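Long-range contacts in Bm4233, isoform b (Brugia malayi, PDB 6ANY), which probably binds and transports sterols as a secreted venom allergen-like protein of the CAP superfamily: residues A[19-24]-A[46-51]; A[57-62]-A[163-168]; A[40-45]-A[181-186]. All coordinates share one frame; numbering follows the deposited sequence.

Contact 1: A[19-24]-A[46-51]; sequences QNNKFR and MLLLKW
A buried contact of mixed character fastens helix 10-28 to the extended chain that leads into edge strand 50-51, N21 and R24 gripping backbone atoms of L47 and L49, flanked by the M46 and L49 side chains. The amide of N21 pairs with both polar backbone atoms of L49. Its OD1 receives L49 N at 2.8 Å through a lone pair, and its ND2 donates almost straight (178°) to L49 O at 3.3 Å, in the amide plane. These two bonds fix the flip of the amide, while the L48 side chain crosses N21 at about a right angle, its CD2 near ND2. In the α-β-α sandwich of CAP proteins, this joins a helical layer to the margin of the central sheet. One turn on, R24 converges two nitrogens on L47 O: NH2 at 2.7 Å and NE at 3.0 Å. The bend at chi3 (87°) turns the guanidinium side-on to this oxygen, which lies close to its plane. M46 SD sits over the centre of one face, 3.4 Å from R24 CZ, and L49 CD2 covers the opposite face, 3.7 Å from R24 CZ. R24 NH1 is bound by the carbonyls of M138 and W140, so the flat group is fixed in both tilt and rotation. L49 CD1 meets N20 CG at 3.3 Å; the amide nitrogen of N20 donates to M138 O.

Contact 2: A[57-62]-A[163-168]; sequences NSAQRW and ICHYSP
Helix 57-62 runs roughly antiparallel to strand 163-167 across one face of the sheet, the two short axes 7.3 Å apart at closest approach and 149° apart in direction, with A59 and I163 the residues whose CA atoms come nearest. On this base H165 reaches back to the helix. Its ND1 donates to S58 OG at 2.8 Å, and the hydroxyl oxygen lies only 4° out of the imidazole plane, so the ring presents its edge to the serine. A chi1 of 52° tucks OG between the backbone N and carbonyl carbon of S58, where it also hydrogen-bonds to L55 O one turn earlier in the helix. At the other end of the ring NE2 is bound by E81 OE2, from the adjacent strand 80-87. Imidazole rotation is therefore held from both nitrogens, by helix and sheet together. A59 closes over one face of the same ring: its CB stands 4.0 Å from the ring centroid and close to the normal, a CH-pi contact. A59 CB also sits between H165 and I163, 3.5 Å from I163 O and 4.1 Å from I163 CG2. Farther along the helix, I163 CD1 meets W62 CD1 at 3.6 Å, coming to the edge of the indole near its plane and not over its face; the indole NE1 is bound to G69 O. Alternate strand residues face the other way, where C164 forms its disulfide with C148. The Cys-His-Tyr run of this strand fits a CAP signature, and E81 lies in a Gly-Glu-Asn motif; the helix laid on the sheet is one side of the α-β-α sandwich of CAP proteins.

Contact 3: A[40-45]-A[181-186]; sequences MPRGKN and GEPCKT
R42 and E182 cross obliquely at the surface, their guanidinium and carboxylate planes 46° apart, in a salt bridge that joins the two segments. R42 NE gives the straighter bond, reaching E182 OE2 at 3.0 Å and 167°. That oxygen lies near the guanidinium plane but is approached from above the plane of its own carboxylate. The companion bond, R42 NH2 to E182 OE1 at 2.9 Å, is bent and weak, consistent with the twist between the two planes. Both side chains bend to reach this position: R42 at chi3, and E182 at chi2 (78°), which brings its carboxylate back toward the arginine although its CB points away from 40-45. P183 follows directly, and its ring lies loosely to one side of the guanidinium plane, off its centre, CD being 3.7 Å from R42 NH2. The same ring lies against G43 O, and P183 also touches I28 of helix 10-28. Next to the ion pair the two backbones come close at G43 and G181, where G181 N donates to R42 O at 3.2 Å. That donor stands above the carbonyl plane, away from the usual lone-pair direction. K44 runs along 181-182: its CB is 3.1 Å from E182 O, and its extended aliphatic part runs alongside G181, with CD 3.8 Å from G181 CA. The single bond from G181 N to R42 O carries the antiparallel pairing of strands 43-44 and 179-180 one step past the strands. One residue beyond P183, C184 is bonded to C195, and C190 to C202. The arrangement is consistent with a junction between the CAP fold and a cysteine-rich C-terminal region.

From the N terminus, helix 10-28 supplies the first half of contact 1, and the chain then loops out through 40-45, the opening half of contact 3, before 46-51 returns to close contact 1. Contacts 1 and 3 therefore cross, their segments adjoining in sequence at 45 and 46. Helix 53-63 follows and opens contact 2, which strand 159-167 closes about a hundred residues later; both its segments fall within the long loop that 181-186 finally completes. Contacts 1 and 2 reach the same central sheet and touch where N20 packs on Y166. Contact 3, on the opposite side of the chain's centre from contact 2, ties in the cysteine-rich C-terminal region.

Contact 1: A[19-24]-A[46-51]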
ATOM      1  N   GLN A  19      -7.655  -5.621  -1.372  1.00 11.51           N
ATOM      2  CA  GLN A  19      -6.726  -5.597  -2.520  1.00 12.22           C
ATOM      3  C   GLN A  19      -5.237  -5.609  -2.115  1.00 11.65           C
ATOM      4  O   GLN A  19      -4.450  -6.382  -2.651  1.00 11.52           O
ATOM      5  CB  GLN A  19      -6.982  -4.398  -3.486  1.00 11.78           C
ATOM      6  CG  GLN A  19      -5.956  -4.277  -4.606  1.00 12.13           C
ATOM      7  CD  GLN A  19      -6.056  -2.961  -5.374  1.00 12.57           C
ATOM      8  OE1 GLN A  19      -5.918  -1.883  -4.772  1.00 12.90           O
ATOM      9  NE2 GLN A  19      -6.289  -3.031  -6.685  1.00 11.35           N
ATOM     10  N   ASN A  20      -4.857  -4.730  -1.216  1.00 11.68           N
ATOM     11  CA  ASN A  20      -3.439  -4.609  -0.824  1.00 11.80           C
ATOM     12  C   ASN A  20      -2.968  -5.913  -0.138  1.00 11.57           C
ATOM     13  O   ASN A  20      -1.875  -6.337  -0.378  1.00 10.61           O
ATOM     14  CB  ASN A  20      -3.240  -3.394   0.084  1.00 11.49           C
ATOM     15  CG  ASN A  20      -1.795  -2.867   0.082  1.00 12.01           C
ATOM     16  OD1 ASN A  20      -1.603  -1.674   0.407  1.00 11.89           O
ATOM     17  ND2 ASN A  20      -0.763  -3.750  -0.195  1.00 10.55           N
ATOM     18  N   ASN A  21      -3.847  -6.582   0.608  1.00 13.36           N
ATOM     19  CA  ASN A  21      -3.503  -7.810   1.302  1.00 13.83           C
ATOM     20  C   ASN A  21      -3.464  -8.953   0.315  1.00 16.13           C
ATOM     21  O   ASN A  21      -2.641  -9.856   0.438  1.00 15.45           O
ATOM     22  CB  ASN A  21      -4.468  -8.155   2.408  1.00 14.05           C
ATOM     23  CG  ASN A  21      -4.227  -7.405   3.656  1.00 13.77           C
ATOM     24  OD1 ASN A  21      -3.070  -7.006   3.962  1.00 14.70           O
ATOM     25  ND2 ASN A  21      -5.305  -7.135   4.381  1.00 12.85           N
ATOM     26  N   LYS A  22      -4.366  -8.960  -0.644  1.00 19.61           N
ATOM     27  CA  LYS A  22      -4.269  -9.927  -1.754  1.00 20.95           C
ATOM     28  C   LYS A  22      -2.936  -9.823  -2.521  1.00 20.05           C
ATOM     29  O   LYS A  22      -2.268 -10.845  -2.785  1.00 16.60           O
ATOM     30  CB  LYS A  22      -5.414  -9.758  -2.736  1.00 25.36           C
ATOM     31  CG  LYS A  22      -5.280 -10.621  -3.983  1.00 29.87           C
ATOM     32  CD  LYS A  22      -6.604 -10.582  -4.753  1.00 36.19           C
ATOM     33  CE  LYS A  22      -6.590 -11.350  -6.078  1.00 42.79           C
ATOM     34  NZ  LYS A  22      -7.952 -11.811  -6.476  1.00 41.85           N
ATOM     35  N   PHE A  23      -2.553  -8.589  -2.858  1.00 17.38           N
ATOM     36  CA  PHE A  23      -1.260  -8.359  -3.466  1.00 17.58           C
ATOM     37  C   PHE A  23      -0.140  -8.944  -2.639  1.00 15.38           C
ATOM     38  O   PHE A  23       0.738  -9.600  -3.177  1.00 14.07           O
ATOM     39  CB  PHE A  23      -1.002  -6.864  -3.715  1.00 17.80           C
ATOM     40  CG  PHE A  23      -1.762  -6.285  -4.893  1.00 18.54           C
ATOM     41  CD1 PHE A  23      -2.097  -7.056  -5.990  1.00 22.67           C
ATOM     42  CD2 PHE A  23      -2.094  -4.955  -4.912  1.00 19.75           C
ATOM     43  CE1 PHE A  23      -2.781  -6.506  -7.078  1.00 23.40           C
ATOM     44  CE2 PHE A  23      -2.771  -4.379  -5.983  1.00 20.25           C
ATOM     45  CZ  PHE A  23      -3.098  -5.144  -7.080  1.00 20.79           C
ATOM     46  N   ARG A  24      -0.167  -8.661  -1.346  1.00 13.84           N
ATOM     47  CA  ARG A  24       0.873  -9.099  -0.451  1.00 13.73           C
ATOM     48  C   ARG A  24       0.963 -10.586  -0.393  1.00 13.87           C
ATOM     49  O   ARG A  24       2.048 -11.138  -0.476  1.00 16.69           O
ATOM     50  CB  ARG A  24       0.647  -8.508   0.929  1.00 13.52           C
ATOM     51  CG  ARG A  24       1.179  -7.087   1.004  1.00 12.96           C
ATOM     52  CD  ARG A  24       0.495  -6.289   2.086  1.00 12.54           C
ATOM     53  NE  ARG A  24       1.112  -6.438   3.400  1.00 12.44           N
ATOM     54  CZ  ARG A  24       2.151  -5.746   3.864  1.00 12.39           C
ATOM     55  NH1 ARG A  24       2.694  -4.761   3.149  1.00 12.39           N
ATOM     56  NH2 ARG A  24       2.575  -5.964   5.121  1.00 12.33           N
ATOM     57  N   MET A  46       5.068 -11.464   6.448  1.00 14.63           N
ATOM     58  CA  MET A  46       4.461 -10.315   5.756  1.00 15.28           C
ATOM     59  C   MET A  46       3.173 -10.035   6.533  1.00 14.90           C
ATOM     60  O   MET A  46       2.285 -10.865   6.576  1.00 16.25           O
ATOM     61  CB  MET A  46       4.199 -10.653   4.298  1.00 16.02           C
ATOM     62  CG  MET A  46       3.318  -9.683   3.523  1.00 16.55           C
ATOM     63  SD  MET A  46       4.309  -8.262   3.016  1.00 16.49           S
ATOM     64  CE  MET A  46       5.143  -8.899   1.634  1.00 14.53           C
ATOM     65  N   LEU A  47       3.100  -8.861   7.166  1.00 14.47           N
ATOM     66  CA  LEU A  47       1.950  -8.514   8.015  1.00 14.02           C
ATOM     67  C   LEU A  47       0.662  -8.252   7.231  1.00 14.21           C
ATOM     68  O   LEU A  47       0.692  -7.674   6.124  1.00 15.27           O
ATOM     69  CB  LEU A  47       2.281  -7.307   8.913  1.00 13.71           C
ATOM     70  CG  LEU A  47       3.443  -7.548   9.886  1.00 14.41           C
ATOM     71  CD1 LEU A  47       3.805  -6.309  10.687  1.00 15.07           C
ATOM     72  CD2 LEU A  47       3.176  -8.775  10.801  1.00 14.48           C
ATOM     73  N   LEU A  48      -0.461  -8.655   7.821  1.00 13.19           N
ATOM     74  CA  LEU A  48      -1.752  -8.410   7.252  1.00 13.61           C
ATOM     75  C   LEU A  48      -2.182  -6.941   7.568  1.00 14.01           C
ATOM     76  O   LEU A  48      -2.300  -6.526   8.718  1.00 12.80           O
ATOM     77  CB  LEU A  48      -2.755  -9.395   7.788  1.00 13.87           C
ATOM     78  CG  LEU A  48      -4.098  -9.503   7.049  1.00 14.24           C
ATOM     79  CD1 LEU A  48      -4.690 -10.901   7.110  1.00 15.03           C
ATOM     80  CD2 LEU A  48      -5.129  -8.607   7.675  1.00 15.79           C
ATOM     81  N   LEU A  49      -2.379  -6.159   6.527  1.00 14.27           N
ATOM     82  CA  LEU A  49      -2.758  -4.740   6.712  1.00 14.62           C
ATOM     83  C   LEU A  49      -4.112  -4.565   7.379  1.00 13.19           C
ATOM     84  O   LEU A  49      -5.041  -5.266   7.083  1.00 14.16           O
ATOM     85  CB  LEU A  49      -2.715  -3.956   5.402  1.00 14.28           C
ATOM     86  CG  LEU A  49      -1.426  -3.980   4.623  1.00 14.28           C
ATOM     87  CD1 LEU A  49      -1.585  -3.153   3.336  1.00 14.03           C
ATOM     88  CD2 LEU A  49      -0.269  -3.443   5.452  1.00 14.83           C
ATOM     89  N   LYS A  50      -4.181  -3.649   8.343  1.00 14.64           N
ATOM     90  CA  LYS A  50      -5.440  -3.290   9.003  1.00 15.35           C
ATOM     91  C   LYS A  50      -5.710  -1.828   8.627  1.00 14.45           C
ATOM     92  O   LYS A  50      -4.778  -1.005   8.542  1.00 14.65           O
ATOM     93  CB  LYS A  50      -5.287  -3.344  10.526  1.00 19.22           C
ATOM     94  CG  LYS A  50      -4.840  -4.670  11.148  1.00 20.76           C
ATOM     95  CD  LYS A  50      -5.924  -5.713  11.026  1.00 22.10           C
ATOM     96  CE  LYS A  50      -7.059  -5.340  11.953  1.00 26.71           C
ATOM     97  NZ  LYS A  50      -8.238  -6.240  11.875  1.00 27.61           N
ATOM     98  N   TRP A  51      -6.976  -1.490   8.476  1.00 13.57           N
ATOM     99  CA  TRP A  51      -7.415  -0.153   8.301  1.00 14.16           C
ATOM    100  C   TRP A  51      -7.278   0.638   9.555  1.00 14.84           C
ATOM    101  O   TRP A  51      -7.749   0.209  10.641  1.00 17.12           O
ATOM    102  CB  TRP A  51      -8.864  -0.093   7.821  1.00 14.49           C
ATOM    103  CG  TRP A  51      -9.238   1.298   7.311  1.00 14.11           C
ATOM    104  CD1 TRP A  51      -9.832   2.251   8.024  1.00 14.58           C
ATOM    105  CD2 TRP A  51      -8.971   1.884   6.014  1.00 13.50           C
ATOM    106  NE1 TRP A  51      -9.966   3.414   7.295  1.00 13.46           N
ATOM    107  CE2 TRP A  51      -9.500   3.183   6.034  1.00 13.14           C
ATOM    108  CE3 TRP A  51      -8.424   1.411   4.825  1.00 13.56           C
ATOM    109  CZ2 TRP A  51      -9.465   4.028   4.937  1.00 13.06           C
ATOM    110  CZ3 TRP A  51      -8.412   2.269   3.729  1.00 13.77           C
ATOM    111  CH2 TRP A  51      -8.926   3.565   3.811  1.00 12.28           C
TER

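Contact 2: A[57-62]-A[163-168]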
ATOM      1  N   ASN A  57      -7.609   9.775   8.572  1.00 12.80           N
ATOM      2  CA  ASN A  57      -7.790  11.196   8.865  1.00 13.73           C
ATOM      3  C   ASN A  57      -6.612  12.073   8.361  1.00 13.71           C
ATOM      4  O   ASN A  57      -6.842  13.171   7.796  1.00 13.96           O
ATOM      5  CB  ASN A  57      -8.064  11.457  10.386  1.00 15.65           C
ATOM      6  CG  ASN A  57      -9.406  10.863  10.864  1.00 16.78           C
ATOM      7  OD1 ASN A  57     -10.267  10.555  10.050  1.00 16.17           O
ATOM      8  ND2 ASN A  57      -9.537  10.596  12.180  1.00 19.12           N
ATOM      9  N   SER A  58      -5.373  11.627   8.533  1.00 12.33           N
ATOM     10  CA  SER A  58      -4.267  12.421   8.074  1.00 13.05           C
ATOM     11  C   SER A  58      -4.209  12.415   6.536  1.00 13.39           C
ATOM     12  O   SER A  58      -3.905  13.459   5.903  1.00 11.95           O
ATOM     13  CB  SER A  58      -2.928  11.956   8.645  1.00 13.01           C
ATOM     14  OG  SER A  58      -2.780  10.579   8.426  1.00 15.43           O
ATOM     15  N   ALA A  59      -4.474  11.261   5.937  1.00 12.89           N
ATOM     16  CA  ALA A  59      -4.480  11.136   4.466  1.00 12.67           C
ATOM     17  C   ALA A  59      -5.576  11.963   3.827  1.00 13.18           C
ATOM     18  O   ALA A  59      -5.355  12.602   2.818  1.00 13.82           O
ATOM     19  CB  ALA A  59      -4.650   9.707   4.087  1.00 13.31           C
ATOM     20  N   GLN A  60      -6.764  11.935   4.424  1.00 13.56           N
ATOM     21  CA  GLN A  60      -7.903  12.750   3.980  1.00 14.36           C
ATOM     22  C   GLN A  60      -7.595  14.242   4.087  1.00 15.36           C
ATOM     23  O   GLN A  60      -7.933  14.994   3.155  1.00 16.53           O
ATOM     24  CB  GLN A  60      -9.180  12.434   4.812  1.00 13.14           C
ATOM     25  CG  GLN A  60     -10.414  13.044   4.244  1.00 12.67           C
ATOM     26  CD  GLN A  60     -10.706  12.569   2.845  1.00 12.81           C
ATOM     27  OE1 GLN A  60     -10.839  11.399   2.640  1.00 12.94           O
ATOM     28  NE2 GLN A  60     -10.792  13.474   1.876  1.00 11.11           N
ATOM     29  N   ARG A  61      -6.950  14.672   5.182  1.00 16.07           N
ATOM     30  CA  ARG A  61      -6.619  16.082   5.315  1.00 18.37           C
ATOM     31  C   ARG A  61      -5.789  16.546   4.138  1.00 16.76           C
ATOM     32  O   ARG A  61      -6.016  17.661   3.656  1.00 15.08           O
ATOM     33  CB  ARG A  61      -5.944  16.480   6.636  1.00 22.33           C
ATOM     34  CG  ARG A  61      -6.943  16.540   7.804  1.00 29.56           C
ATOM     35  CD  ARG A  61      -6.277  17.005   9.106  1.00 33.67           C
ATOM     36  NE  ARG A  61      -5.350  15.989   9.645  1.00 40.82           N
ATOM     37  CZ  ARG A  61      -5.637  15.060  10.582  1.00 39.74           C
ATOM     38  NH1 ARG A  61      -6.840  14.949  11.141  1.00 41.87           N
ATOM     39  NH2 ARG A  61      -4.701  14.216  10.963  1.00 40.63           N
ATOM     40  N   TRP A  62      -4.860  15.677   3.680  1.00 14.94           N
ATOM     41  CA  TRP A  62      -4.038  16.007   2.576  1.00 13.92           C
ATOM     42  C   TRP A  62      -4.747  15.959   1.247  1.00 13.38           C
ATOM     43  O   TRP A  62      -4.616  16.892   0.478  1.00 14.42           O
ATOM     44  CB  TRP A  62      -2.731  15.208   2.573  1.00 15.10           C
ATOM     45  CG  TRP A  62      -1.861  15.617   1.469  1.00 15.45           C
ATOM     46  CD1 TRP A  62      -1.519  14.884   0.391  1.00 15.73           C
ATOM     47  CD2 TRP A  62      -1.289  16.912   1.283  1.00 16.33           C
ATOM     48  NE1 TRP A  62      -0.726  15.630  -0.446  1.00 15.23           N
ATOM     49  CE2 TRP A  62      -0.545  16.867   0.090  1.00 14.95           C
ATOM     50  CE3 TRP A  62      -1.263  18.083   2.067  1.00 16.31           C
ATOM     51  CZ2 TRP A  62       0.200  17.934  -0.368  1.00 15.75           C
ATOM     52  CZ3 TRP A  62      -0.540  19.171   1.593  1.00 17.01           C
ATOM     53  CH2 TRP A  62       0.181  19.086   0.385  1.00 16.45           C
ATOM     54  N   ILE A 163      -4.989   9.505  -1.584  1.00 12.69           N
ATOM     55  CA  ILE A 163      -3.813   9.538  -0.725  1.00 13.13           C
ATOM     56  C   ILE A 163      -3.904   8.385   0.286  1.00 12.33           C
ATOM     57  O   ILE A 163      -4.891   8.209   0.948  1.00 13.07           O
ATOM     58  CB  ILE A 163      -3.714  10.865   0.072  1.00 12.15           C
ATOM     59  CG1 ILE A 163      -3.893  12.106  -0.847  1.00 12.13           C
ATOM     60  CG2 ILE A 163      -2.432  10.891   0.874  1.00 12.77           C
ATOM     61  CD1 ILE A 163      -2.845  12.344  -1.864  1.00 12.32           C
ATOM     62  N   CYS A 164      -2.855   7.593   0.374  1.00 12.97           N
ATOM     63  CA  CYS A 164      -2.796   6.511   1.356  1.00 13.47           C
ATOM     64  C   CYS A 164      -1.597   6.743   2.245  1.00 13.45           C
ATOM     65  O   CYS A 164      -0.497   7.062   1.740  1.00 13.47           O
ATOM     66  CB  CYS A 164      -2.777   5.144   0.690  1.00 14.02           C
ATOM     67  SG  CYS A 164      -4.323   4.532   0.017  1.00 16.24           S
ATOM     68  N   HIS A 165      -1.830   6.591   3.545  1.00 13.69           N
ATOM     69  CA  HIS A 165      -0.811   6.598   4.608  1.00 14.04           C
ATOM     70  C   HIS A 165      -0.595   5.232   5.238  1.00 13.73           C
ATOM     71  O   HIS A 165      -1.539   4.476   5.476  1.00 12.45           O
ATOM     72  CB  HIS A 165      -1.192   7.581   5.694  1.00 13.95           C
ATOM     73  CG  HIS A 165      -0.986   9.005   5.292  1.00 14.61           C
ATOM     74  ND1 HIS A 165      -1.353  10.066   6.085  1.00 14.21           N
ATOM     75  CD2 HIS A 165      -0.413   9.539   4.192  1.00 13.62           C
ATOM     76  CE1 HIS A 165      -1.005  11.191   5.502  1.00 12.92           C
ATOM     77  NE2 HIS A 165      -0.412  10.898   4.362  1.00 13.39           N
ATOM     78  N   TYR A 166       0.666   4.927   5.521  1.00 14.55           N
ATOM     79  CA  TYR A 166       1.068   3.584   5.985  1.00 14.32           C
ATOM     80  C   TYR A 166       1.884   3.691   7.228  1.00 16.21           C
ATOM     81  O   TYR A 166       2.726   4.577   7.334  1.00 17.77           O
ATOM     82  CB  TYR A 166       1.903   2.872   4.930  1.00 14.69           C
ATOM     83  CG  TYR A 166       1.291   2.861   3.522  1.00 14.78           C
ATOM     84  CD1 TYR A 166       1.283   3.992   2.741  1.00 13.84           C
ATOM     85  CD2 TYR A 166       0.723   1.708   3.004  1.00 14.20           C
ATOM     86  CE1 TYR A 166       0.724   3.977   1.468  1.00 13.31           C
ATOM     87  CE2 TYR A 166       0.157   1.688   1.782  1.00 13.60           C
ATOM     88  CZ  TYR A 166       0.160   2.813   1.001  1.00 13.43           C
ATOM     89  OH  TYR A 166      -0.412   2.664  -0.241  1.00 11.41           O
ATOM     90  N   SER A 167       1.667   2.784   8.174  1.00 17.68           N
ATOM     91  CA  SER A 167       2.438   2.775   9.414  1.00 18.03           C
ATOM     92  C   SER A 167       2.655   1.354   9.923  1.00 17.06           C
ATOM     93  O   SER A 167       1.724   0.550   9.954  1.00 13.78           O
ATOM     94  CB  SER A 167       1.739   3.617  10.485  1.00 20.27           C
ATOM     95  OG  SER A 167       2.432   3.550  11.718  1.00 23.37           O
ATOM     96  N   PRO A 168       3.887   1.045  10.322  1.00 18.96           N
ATOM     97  CA  PRO A 168       4.986   2.007  10.280  1.00 17.92           C
ATOM     98  C   PRO A 168       5.439   2.240   8.849  1.00 17.37           C
ATOM     99  O   PRO A 168       5.160   1.435   7.960  1.00 18.68           O
ATOM    100  CB  PRO A 168       6.090   1.306  11.074  1.00 20.00           C
ATOM    101  CG  PRO A 168       5.813  -0.145  10.888  1.00 20.00           C
ATOM    102  CD  PRO A 168       4.317  -0.270  10.828  1.00 20.00           C
TER

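Contact 3: A[40-45]-A[181-186]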
ATOM      1  N   MET A  40       8.979 -13.069  -7.994  1.00 19.94           N
ATOM      2  CA  MET A  40       9.507 -12.534  -6.778  1.00 18.86           C
ATOM      3  C   MET A  40       9.627 -13.637  -5.771  1.00 17.64           C
ATOM      4  O   MET A  40       8.914 -14.612  -5.864  1.00 18.86           O
ATOM      5  CB  MET A  40       8.597 -11.416  -6.283  1.00 18.54           C
ATOM      6  CG  MET A  40       8.714 -10.164  -7.161  1.00 19.00           C
ATOM      7  SD  MET A  40      10.233  -9.194  -6.841  1.00 18.99           S
ATOM      8  CE  MET A  40       9.927  -8.377  -5.298  1.00 18.33           C
ATOM      9  N   PRO A  41      10.538 -13.495  -4.813  1.00 18.57           N
ATOM     10  CA  PRO A  41      10.841 -14.623  -3.915  1.00 19.28           C
ATOM     11  C   PRO A  41       9.739 -14.812  -2.911  1.00 17.34           C
ATOM     12  O   PRO A  41       9.108 -13.848  -2.528  1.00 18.95           O
ATOM     13  CB  PRO A  41      12.135 -14.173  -3.200  1.00 19.35           C
ATOM     14  CG  PRO A  41      12.246 -12.699  -3.433  1.00 18.49           C
ATOM     15  CD  PRO A  41      11.584 -12.459  -4.741  1.00 17.90           C
ATOM     16  N   ARG A  42       9.534 -16.035  -2.482  1.00 16.72           N
ATOM     17  CA  ARG A  42       8.603 -16.340  -1.405  1.00 17.97           C
ATOM     18  C   ARG A  42       9.010 -15.664  -0.116  1.00 15.98           C
ATOM     19  O   ARG A  42      10.194 -15.512   0.144  1.00 16.71           O
ATOM     20  CB  ARG A  42       8.416 -17.850  -1.205  1.00 20.96           C
ATOM     21  CG  ARG A  42       7.586 -18.486  -2.317  1.00 21.81           C
ATOM     22  CD  ARG A  42       7.608 -20.028  -2.287  1.00 23.28           C
ATOM     23  NE  ARG A  42       6.713 -20.589  -1.287  1.00 24.13           N
ATOM     24  CZ  ARG A  42       5.423 -20.850  -1.469  1.00 24.81           C
ATOM     25  NH1 ARG A  42       4.849 -20.585  -2.625  1.00 27.42           N
ATOM     26  NH2 ARG A  42       4.703 -21.398  -0.488  1.00 23.34           N
ATOM     27  N   GLY A  43       8.009 -15.197   0.633  1.00 15.01           N
ATOM     28  CA  GLY A  43       8.191 -14.412   1.819  1.00 16.43           C
ATOM     29  C   GLY A  43       7.511 -14.926   3.069  1.00 16.64           C
ATOM     30  O   GLY A  43       6.540 -15.693   2.973  1.00 18.47           O
ATOM     31  N   LYS A  44       8.079 -14.550   4.231  1.00 16.52           N
ATOM     32  CA  LYS A  44       7.522 -14.886   5.543  1.00 16.37           C
ATOM     33  C   LYS A  44       7.413 -13.629   6.340  1.00 15.23           C
ATOM     34  O   LYS A  44       7.981 -12.560   5.972  1.00 16.10           O
ATOM     35  CB  LYS A  44       8.358 -15.926   6.276  1.00 18.67           C
ATOM     36  CG  LYS A  44       9.692 -15.396   6.794  1.00 21.60           C
ATOM     37  CD  LYS A  44      10.492 -16.496   7.438  1.00 23.83           C
ATOM     38  CE  LYS A  44      11.379 -15.928   8.516  1.00 30.82           C
ATOM     39  NZ  LYS A  44      12.531 -16.879   8.736  1.00 38.25           N
ATOM     40  N   ASN A  45       6.641 -13.713   7.399  1.00 14.17           N
ATOM     41  CA  ASN A  45       6.353 -12.563   8.263  1.00 14.16           C
ATOM     42  C   ASN A  45       5.813 -11.289   7.531  1.00 13.58           C
ATOM     43  O   ASN A  45       6.067 -10.175   7.951  1.00 13.16           O
ATOM     44  CB  ASN A  45       7.551 -12.222   9.133  1.00 15.57           C
ATOM     45  CG  ASN A  45       7.799 -13.259  10.208  1.00 17.73           C
ATOM     46  OD1 ASN A  45       6.883 -13.806  10.768  1.00 19.84           O
ATOM     47  ND2 ASN A  45       9.054 -13.525  10.474  1.00 18.50           N
ATOM     48  N   GLY A 181      11.300 -16.302   3.012  1.00 15.84           N
ATOM     49  CA  GLY A 181      10.873 -17.480   3.739  1.00 15.18           C
ATOM     50  C   GLY A 181       9.626 -18.052   3.143  1.00 17.57           C
ATOM     51  O   GLY A 181       9.244 -17.765   2.003  1.00 16.31           O
ATOM     52  N   GLU A 182       8.933 -18.827   3.941  1.00 19.55           N
ATOM     53  CA  GLU A 182       7.639 -19.408   3.546  1.00 20.41           C
ATOM     54  C   GLU A 182       6.451 -18.661   4.214  1.00 20.12           C
ATOM     55  O   GLU A 182       6.511 -18.280   5.403  1.00 18.22           O
ATOM     56  CB  GLU A 182       7.691 -20.888   3.953  1.00 24.31           C
ATOM     57  CG  GLU A 182       6.658 -21.750   3.301  1.00 31.28           C
ATOM     58  CD  GLU A 182       6.961 -22.137   1.845  1.00 29.90           C
ATOM     59  OE1 GLU A 182       6.185 -23.005   1.358  1.00 30.16           O
ATOM     60  OE2 GLU A 182       7.927 -21.606   1.226  1.00 26.43           O
ATOM     61  N   PRO A 183       5.347 -18.465   3.479  1.00 19.45           N
ATOM     62  CA  PRO A 183       4.152 -17.935   4.111  1.00 20.40           C
ATOM     63  C   PRO A 183       3.702 -18.788   5.313  1.00 20.89           C
ATOM     64  O   PRO A 183       3.829 -19.999   5.294  1.00 21.49           O
ATOM     65  CB  PRO A 183       3.133 -17.950   2.975  1.00 20.65           C
ATOM     66  CG  PRO A 183       3.972 -17.851   1.740  1.00 19.78           C
ATOM     67  CD  PRO A 183       5.092 -18.757   2.058  1.00 21.36           C
ATOM     68  N   CYS A 184       3.175 -18.142   6.345  1.00 20.25           N
ATOM     69  CA  CYS A 184       2.780 -18.843   7.549  1.00 19.84           C
ATOM     70  C   CYS A 184       1.595 -19.846   7.277  1.00 19.88           C
ATOM     71  O   CYS A 184       0.629 -19.565   6.500  1.00 17.36           O
ATOM     72  CB  CYS A 184       2.395 -17.838   8.633  1.00 20.39           C
ATOM     73  SG  CYS A 184       0.848 -16.930   8.332  1.00 21.39           S
ATOM     74  N   LYS A 185       1.731 -21.014   7.879  1.00 19.07           N
ATOM     75  CA  LYS A 185       0.742 -22.061   7.856  1.00 22.31           C
ATOM     76  C   LYS A 185       0.061 -22.228   9.208  1.00 21.40           C
ATOM     77  O   LYS A 185      -1.048 -22.744   9.265  1.00 18.25           O
ATOM     78  CB  LYS A 185       1.378 -23.371   7.437  1.00 24.68           C
ATOM     79  CG  LYS A 185       1.570 -23.464   5.927  1.00 28.73           C
ATOM     80  CD  LYS A 185       2.901 -24.117   5.565  1.00 36.45           C
ATOM     81  CE  LYS A 185       2.887 -25.602   5.677  1.00 41.47           C
ATOM     82  NZ  LYS A 185       2.840 -26.203   4.321  1.00 48.99           N
ATOM     83  N   THR A 186       0.752 -21.813  10.270  1.00 18.13           N
ATOM     84  CA  THR A 186       0.226 -21.925  11.581  1.00 17.71           C
ATOM     85  C   THR A 186       0.709 -20.743  12.431  1.00 17.67           C
ATOM     86  O   THR A 186       1.677 -20.095  12.090  1.00 16.24           O
ATOM     87  CB  THR A 186       0.651 -23.284  12.221  1.00 17.49           C
ATOM     88  OG1 THR A 186       0.020 -23.335  13.478  1.00 16.73           O
ATOM     89  CG2 THR A 186       2.135 -23.393  12.465  1.00 17.54           C
TER